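Local coordinates for protein M32 carboxypeptidase (PDB 7A03) that probably removes amino acids from the C-terminal end of peptides, as a metal-dependent carboxypeptidase of the M32 family, at residues T351-E355 and I356-F360. Numbering follows the deposited sequence.
Sequences TEADE and ITYHF
The carboxylate of Asp354 holds the start of the next turn through both oxygens, OD1 taking backbone N-H groups and OD2 the Thr357 hydroxyl. OD1 accepts two main-chain N-H groups, that of Ile356 at 2.8 Å from its N and that of Thr357 at 2.9 Å from its N; the second bond is the straighter (162° at the hydrogen). Both donors come in from one face of the carboxylate plane, Ile356 N on the anti side of OD1. On OD2, the Thr357 hydroxyl donates through OG1 at 2.7 Å, standing well above the plane (54° out of it), while Gln345 N, earlier in the same connection, hydrogen-bonds to OD2 as well. The Asp354 chi1 of 60° sets CG between the backbone N and the carbonyl carbon, which brings OD1 to the N-H groups two and three residues on; the two side chains, Asp354 and Thr357, cross almost perpendicularly.

Asp354 O receives Tyr358 N at 2.9 Å, nearly in line with the carbonyl bond. The OD1 bond from Ile356 N closes an Asx turn, and with the Thr357 N and Tyr358 N bonds it makes up an Asx motif leading from the loop after helix 334-341 into helix 358-374. Were Asp354 replaced by an alanine, the N-H groups of Ile356 and Thr357 and the Thr357 hydroxyl would probably lose the oxygens that accept them, leaving the turn less firmly held.

Glu355 O lies at the His359 ring edge, near its plane and 3.0 Å from CD2. Ala353 CB packs 3.7 Å from Thr357 OG1 and 4.3 Å from Tyr358 CB. Farther out, His359 ND1 is hydrogen-bonded to Ser423 OG, and the Glu355 carboxylate makes a hydrogen bond to Tyr492 and a salt bridge to Lys496, both on helix 486-497. The Tyr358 side chain, its OH hydrogen-bonded to Arg350, extends near a probable HExxH motif without touching it.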
loop_
_atom_site.group_PDB
_atom_site.type_symbol
_atom_site.label_atom_id
_atom_site.label_comp_id
_atom_site.label_asym_id
_atom_site.label_seq_id
_atom_site.Cartn_x
_atom_site.Cartn_y
_atom_site.Cartn_z
ATOM N N THR A 351 -10.776 -3.599 -4.846
ATOM C CA THR A 351 -10.782 -2.451 -3.945
ATOM C C THR A 351 -11.973 -2.439 -2.996
ATOM O O THR A 351 -11.948 -1.687 -2.018
ATOM C CB THR A 351 -10.705 -1.131 -4.724
ATOM O OG1 THR A 351 -11.803 -1.062 -5.648
ATOM C CG2 THR A 351 -9.373 -1.040 -5.478
ATOM N N GLU A 352 -12.982 -3.274 -3.234
ATOM C CA GLU A 352 -14.154 -3.378 -2.369
ATOM C C GLU A 352 -14.139 -4.626 -1.494
ATOM O O GLU A 352 -15.084 -4.842 -0.728
ATOM C CB GLU A 352 -15.431 -3.379 -3.214
ATOM C CG GLU A 352 -15.735 -2.060 -3.912
ATOM C CD GLU A 352 -16.642 -2.240 -5.115
ATOM O OE1 GLU A 352 -17.412 -3.226 -5.147
ATOM O OE2 GLU A 352 -16.573 -1.405 -6.038
ATOM N N ALA A 353 -13.110 -5.452 -1.595
ATOM C CA ALA A 353 -13.117 -6.752 -0.946
ATOM C C ALA A 353 -12.806 -6.652 0.547
ATOM O O ALA A 353 -12.021 -5.811 0.992
ATOM C CB ALA A 353 -12.092 -7.665 -1.624
ATOM N N ASP A 354 -13.428 -7.541 1.318
ATOM C CA ASP A 354 -13.106 -7.670 2.730
ATOM C C ASP A 354 -11.682 -8.216 2.904
ATOM O O ASP A 354 -11.056 -8.730 1.966
ATOM C CB ASP A 354 -14.060 -8.661 3.377
ATOM C CG ASP A 354 -13.953 -10.032 2.747
ATOM O OD1 ASP A 354 -13.099 -10.840 3.182
ATOM O OD2 ASP A 354 -14.709 -10.286 1.792
ATOM N N GLU A 355 -11.188 -8.148 4.141
ATOM C CA GLU A 355 -9.791 -8.488 4.423
ATOM C C GLU A 355 -9.460 -9.971 4.244
ATOM O O GLU A 355 -8.276 -10.328 4.309
ATOM C CB GLU A 355 -9.377 -8.014 5.828
ATOM C CG GLU A 355 -9.966 -8.837 6.958
ATOM C CD GLU A 355 -9.612 -8.298 8.348
ATOM O OE1 GLU A 355 -8.432 -7.945 8.597
ATOM O OE2 GLU A 355 -10.530 -8.248 9.191
ATOM N N ILE A 356 -10.444 -10.847 4.045
ATOM C CA ILE A 356 -10.133 -12.252 3.796
ATOM C C ILE A 356 -10.047 -12.478 2.297
ATOM O O ILE A 356 -8.995 -12.868 1.771
ATOM C CB ILE A 356 -11.152 -13.212 4.440
ATOM C CG1 ILE A 356 -11.223 -12.970 5.950
ATOM C CG2 ILE A 356 -10.796 -14.654 4.132
ATOM C CD1 ILE A 356 -9.901 -13.177 6.658
ATOM N N THR A 357 -11.155 -12.227 1.598
ATOM C CA THR A 357 -11.181 -12.480 0.163
ATOM C C THR A 357 -10.198 -11.599 -0.599
ATOM O O THR A 357 -9.769 -11.992 -1.689
ATOM C CB THR A 357 -12.597 -12.294 -0.391
ATOM O OG1 THR A 357 -13.007 -10.935 -0.185
ATOM C CG2 THR A 357 -13.568 -13.248 0.281
ATOM N N TYR A 358 -9.826 -10.434 -0.046
ATOM C CA TYR A 358 -8.857 -9.553 -0.702
ATOM C C TYR A 358 -7.646 -10.327 -1.212
ATOM O O TYR A 358 -7.162 -10.093 -2.332
ATOM C CB TYR A 358 -8.383 -8.479 0.288
ATOM C CG TYR A 358 -7.560 -7.370 -0.346
ATOM C CD1 TYR A 358 -6.179 -7.498 -0.499
ATOM C CD2 TYR A 358 -8.165 -6.203 -0.787
ATOM C CE1 TYR A 358 -5.428 -6.505 -1.090
ATOM C CE2 TYR A 358 -7.425 -5.193 -1.372
ATOM C CZ TYR A 358 -6.059 -5.349 -1.514
ATOM O OH TYR A 358 -5.305 -4.352 -2.099
ATOM N N HIS A 359 -7.154 -11.271 -0.409
ATOM C CA HIS A 359 -5.902 -11.928 -0.742
ATOM C C HIS A 359 -6.040 -12.904 -1.899
ATOM O O HIS A 359 -5.065 -13.124 -2.624
ATOM C CB HIS A 359 -5.269 -12.485 0.530
ATOM C CG HIS A 359 -5.173 -11.439 1.592
ATOM N ND1 HIS A 359 -4.299 -10.374 1.492
ATOM C CD2 HIS A 359 -5.907 -11.222 2.710
ATOM C CE1 HIS A 359 -4.475 -9.567 2.524
ATOM N NE2 HIS A 359 -5.440 -10.060 3.283
ATOM N N PHE A 360 -7.251 -13.401 -2.164
ATOM C CA PHE A 360 -7.429 -14.156 -3.400
ATOM C C PHE A 360 -7.285 -13.253 -4.618
ATOM O O PHE A 360 -6.621 -13.628 -5.597
ATOM C CB PHE A 360 -8.752 -14.906 -3.389
ATOM C CG PHE A 360 -8.756 -16.076 -2.447
ATOM C CD1 PHE A 360 -9.037 -15.894 -1.101
ATOM C CD2 PHE A 360 -8.407 -17.338 -2.890
ATOM C CE1 PHE A 360 -9.011 -16.969 -0.225
ATOM C CE2 PHE A 360 -8.381 -18.406 -2.024
ATOM C CZ PHE A 360 -8.680 -18.220 -0.696
#